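Local coordinates for protein NleG5-1 effector (Enterobacteria phage YYZ-2008, PDB 5VGC) that is a bacterial type III secretion effector that probably acts as a ubiquitin-protein transferase through a RING/U-box-like domain, at residues 125-130 and 149-155. The protein carries 1 engineered substitution. Numbering follows the deposited sequence.
Sequences CAFNVE and EPEDGVF. With CA (calcium ion), chain G; CA (calcium ion), chain F.
E130 and E151 both bend at their second torsion, and this brings their carboxylates to a shared calcium ion. In E130 the bend joins a chi1 of 61°, which folds CG back over the main chain and turns the carboxylate toward E151. The ion is bound by E130 OE1 at 2.4 Å and by E151 OE2 at 2.5 Å. The carboxylate planes are turned 73° apart. The calcium would offset the like charges of the two groups. E130 OE2 binds a second calcium, which also carries two waters. One of these waters donates to E151 OE2. E149 OE2 is near the first ion but not bound to it; its OE1 pairs with R141. Next to the metal site, 127-128 pairs antiparallel with 152-153. It is a short edge strand beside 152-157, in the domain assigned to the RING clan. F127 and G153 are a hydrogen-bonded pair, with F127 N to G153 O and G153 N to F127 O both 2.8 Å. V129 N then donates to E151 O, also at 2.8 Å. The F127 ring lies over G153, and its CE2 sits 4.0 Å from CE2 of F155, over one face of that ring. V129 CG2 rests on the backbone of 150-153 and reaches the P150 ring.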
ATOM      1  N   CYS A 125     -23.961  18.612 -10.631  1.00 25.71           N
ATOM      2  CA  CYS A 125     -23.707  19.884  -9.939  1.00 22.07           C
ATOM      3  C   CYS A 125     -23.222  21.011 -10.852  1.00 19.17           C
ATOM      4  O   CYS A 125     -23.300  22.192 -10.474  1.00 18.21           O
ATOM      5  CB  CYS A 125     -22.730  19.683  -8.779  1.00 22.59           C
ATOM      6  SG  CYS A 125     -23.411  18.788  -7.355  1.00 25.75           S
ATOM      7  N   ALA A 126     -22.727  20.666 -12.042  1.00 17.92           N
ATOM      8  CA  ALA A 126     -22.242  21.680 -12.991  1.00 16.22           C
ATOM      9  C   ALA A 126     -23.300  22.669 -13.422  1.00 17.25           C
ATOM     10  O   ALA A 126     -24.445  22.265 -13.671  1.00 19.82           O
ATOM     11  CB  ALA A 126     -21.647  21.015 -14.217  1.00 16.52           C
ATOM     12  N   PHE A 127     -22.927  23.956 -13.507  1.00 15.87           N
ATOM     13  CA  PHE A 127     -23.869  25.020 -13.937  1.00 17.13           C
ATOM     14  C   PHE A 127     -23.237  25.977 -14.968  1.00 15.96           C
ATOM     15  O   PHE A 127     -22.007  26.173 -14.995  1.00 14.18           O
ATOM     16  CB  PHE A 127     -24.402  25.791 -12.725  1.00 18.26           C
ATOM     17  CG  PHE A 127     -23.339  26.537 -11.958  1.00 17.91           C
ATOM     18  CD1 PHE A 127     -23.030  27.857 -12.269  1.00 18.51           C
ATOM     19  CD2 PHE A 127     -22.641  25.921 -10.919  1.00 18.26           C
ATOM     20  CE1 PHE A 127     -22.040  28.551 -11.571  1.00 18.93           C
ATOM     21  CE2 PHE A 127     -21.657  26.608 -10.214  1.00 17.54           C
ATOM     22  CZ  PHE A 127     -21.356  27.928 -10.540  1.00 17.65           C
ATOM     23  N   ASN A 128     -24.095  26.559 -15.805  1.00 17.59           N
ATOM     24  CA  ASN A 128     -23.738  27.639 -16.730  1.00 17.30           C
ATOM     25  C   ASN A 128     -23.342  28.875 -15.903  1.00 16.46           C
ATOM     26  O   ASN A 128     -24.200  29.504 -15.255  1.00 18.05           O
ATOM     27  CB  ASN A 128     -24.968  27.914 -17.626  1.00 20.07           C
ATOM     28  CG  ASN A 128     -24.759  29.029 -18.647  1.00 20.47           C
ATOM     29  OD1 ASN A 128     -24.137  30.060 -18.402  1.00 19.33           O
ATOM     30  ND2 ASN A 128     -25.310  28.819 -19.805  1.00 22.76           N
ATOM     31  N   VAL A 129     -22.054  29.216 -15.944  1.00 14.85           N
ATOM     32  CA  VAL A 129     -21.564  30.315 -15.105  1.00 14.77           C
ATOM     33  C   VAL A 129     -22.263  31.626 -15.438  1.00 16.55           C
ATOM     34  O   VAL A 129     -22.787  32.311 -14.519  1.00 18.12           O
ATOM     35  CB  VAL A 129     -20.034  30.475 -15.184  1.00 13.66           C
ATOM     36  CG1 VAL A 129     -19.539  31.587 -14.250  1.00 14.49           C
ATOM     37  CG2 VAL A 129     -19.372  29.138 -14.846  1.00 12.48           C
ATOM     38  N   GLU A 130     -22.298  31.981 -16.721  1.00 16.98           N
ATOM     39  CA  GLU A 130     -22.832  33.293 -17.095  1.00 18.92           C
ATOM     40  C   GLU A 130     -24.334  33.386 -16.800  1.00 21.19           C
ATOM     41  O   GLU A 130     -24.780  34.411 -16.312  1.00 23.23           O
ATOM     42  CB  GLU A 130     -22.325  33.863 -18.439  1.00 19.42           C
ATOM     43  CG  GLU A 130     -22.617  33.097 -19.687  1.00 19.93           C
ATOM     44  CD  GLU A 130     -21.566  33.235 -20.795  1.00 20.31           C
ATOM     45  OE1 GLU A 130     -20.382  33.543 -20.558  1.00 19.62           O
ATOM     46  OE2 GLU A 130     -21.937  33.007 -21.967  1.00 22.10           O
ATOM     47  N   GLU A 149     -12.112  31.883 -16.560  1.00 16.33           N
ATOM     48  CA  GLU A 149     -13.511  31.738 -16.176  1.00 14.95           C
ATOM     49  C   GLU A 149     -14.089  30.612 -17.018  1.00 12.78           C
ATOM     50  O   GLU A 149     -14.058  30.694 -18.240  1.00 13.55           O
ATOM     51  CB  GLU A 149     -14.301  33.033 -16.392  1.00 15.66           C
ATOM     52  CG  GLU A 149     -15.726  32.946 -15.855  1.00 15.68           C
ATOM     53  CD  GLU A 149     -16.578  34.104 -16.265  1.00 19.98           C
ATOM     54  OE1 GLU A 149     -16.158  35.227 -15.958  1.00 21.82           O
ATOM     55  OE2 GLU A 149     -17.662  33.901 -16.884  1.00 47.45           O
ATOM     56  N   PRO A 150     -14.609  29.557 -16.372  1.00 12.39           N
ATOM     57  CA  PRO A 150     -15.212  28.463 -17.146  1.00 13.58           C
ATOM     58  C   PRO A 150     -16.603  28.832 -17.627  1.00 14.06           C
ATOM     59  O   PRO A 150     -17.251  29.678 -17.021  1.00 14.45           O
ATOM     60  CB  PRO A 150     -15.286  27.322 -16.127  1.00 12.20           C
ATOM     61  CG  PRO A 150     -15.447  28.019 -14.829  1.00 11.88           C
ATOM     62  CD  PRO A 150     -14.674  29.299 -14.918  1.00 11.14           C
ATOM     63  N   GLU A 151     -17.048  28.207 -18.714  1.00 15.99           N
ATOM     64  CA  GLU A 151     -18.435  28.330 -19.170  1.00 17.34           C
ATOM     65  C   GLU A 151     -19.363  27.464 -18.345  1.00 17.68           C
ATOM     66  O   GLU A 151     -20.388  27.935 -17.809  1.00 19.55           O
ATOM     67  CB  GLU A 151     -18.524  28.004 -20.643  1.00 21.04           C
ATOM     68  CG  GLU A 151     -17.670  28.890 -21.589  1.00 22.33           C
ATOM     69  CD  GLU A 151     -17.358  30.334 -21.139  1.00 26.96           C
ATOM     70  OE1 GLU A 151     -16.158  30.592 -20.824  1.00 20.91           O
ATOM     71  OE2 GLU A 151     -18.283  31.232 -21.094  1.00 26.93           O
ATOM     72  N   ASP A 152     -18.987  26.198 -18.224  1.00 26.98           N
ATOM     73  CA  ASP A 152     -19.612  25.267 -17.277  1.00 21.78           C
ATOM     74  C   ASP A 152     -18.739  25.127 -16.054  1.00 15.42           C
ATOM     75  O   ASP A 152     -17.608  24.652 -16.149  1.00 20.03           O
ATOM     76  CB  ASP A 152     -19.836  23.909 -17.943  1.00 29.27           C
ATOM     77  CG  ASP A 152     -20.739  24.025 -19.146  1.00 30.14           C
ATOM     78  OD1 ASP A 152     -21.871  24.535 -18.965  1.00 38.95           O
ATOM     79  OD2 ASP A 152     -20.332  23.622 -20.255  1.00 35.92           O
ATOM     80  N   GLY A 153     -19.270  25.543 -14.911  1.00 13.18           N
ATOM     81  CA  GLY A 153     -18.507  25.565 -13.679  1.00 11.35           C
ATOM     82  C   GLY A 153     -19.075  24.605 -12.655  1.00 13.08           C
ATOM     83  O   GLY A 153     -20.250  24.256 -12.725  1.00 19.95           O
ATOM     84  N   VAL A 154     -18.231  24.184 -11.710  1.00 12.60           N
ATOM     85  CA  VAL A 154     -18.635  23.296 -10.617  1.00 13.63           C
ATOM     86  C   VAL A 154     -18.007  23.760  -9.299  1.00 15.26           C
ATOM     87  O   VAL A 154     -16.801  24.121  -9.265  1.00 12.46           O
ATOM     88  CB  VAL A 154     -18.172  21.850 -10.852  1.00 16.92           C
ATOM     89  CG1 VAL A 154     -18.685  20.932  -9.749  1.00 25.85           C
ATOM     90  CG2 VAL A 154     -18.615  21.320 -12.213  1.00 17.60           C
ATOM     91  N   PHE A 155     -18.813  23.751  -8.222  1.00 13.13           N
ATOM     92  CA  PHE A 155     -18.319  24.158  -6.906  1.00 15.46           C
ATOM     93  C   PHE A 155     -17.661  22.962  -6.228  1.00 16.97           C
ATOM     94  O   PHE A 155     -18.277  21.899  -6.142  1.00 17.02           O
ATOM     95  CB  PHE A 155     -19.453  24.674  -5.988  1.00 17.89           C
ATOM     96  CG  PHE A 155     -19.849  26.116  -6.214  1.00 19.99           C
ATOM     97  CD1 PHE A 155     -18.911  27.112  -6.440  1.00 16.80           C
ATOM     98  CD2 PHE A 155     -21.185  26.479  -6.169  1.00 30.44           C
ATOM     99  CE1 PHE A 155     -19.307  28.439  -6.622  1.00 16.55           C
ATOM    100  CE2 PHE A 155     -21.575  27.795  -6.368  1.00 25.96           C
ATOM    101  CZ  PHE A 155     -20.637  28.775  -6.591  1.00 16.22           C
TER
HETATM  102 CA    CA G 305     -17.995  33.720 -21.056  0.50  8.43          CA
HETATM  103 CA    CA F 304     -21.151  32.422 -23.887  1.00 17.82          CA
HETATM  104  O   HOH W   1     -21.639  23.498  -8.501  1.00  7.39           O
HETATM  105  O   HOH W   2     -21.104  30.330 -19.184  1.00 13.78           O
HETATM  106  O   HOH W   3     -20.563  30.174 -22.681  1.00 12.14           O
HETATM  107  O   HOH W   4     -23.339  31.657 -23.595  1.00 20.76           O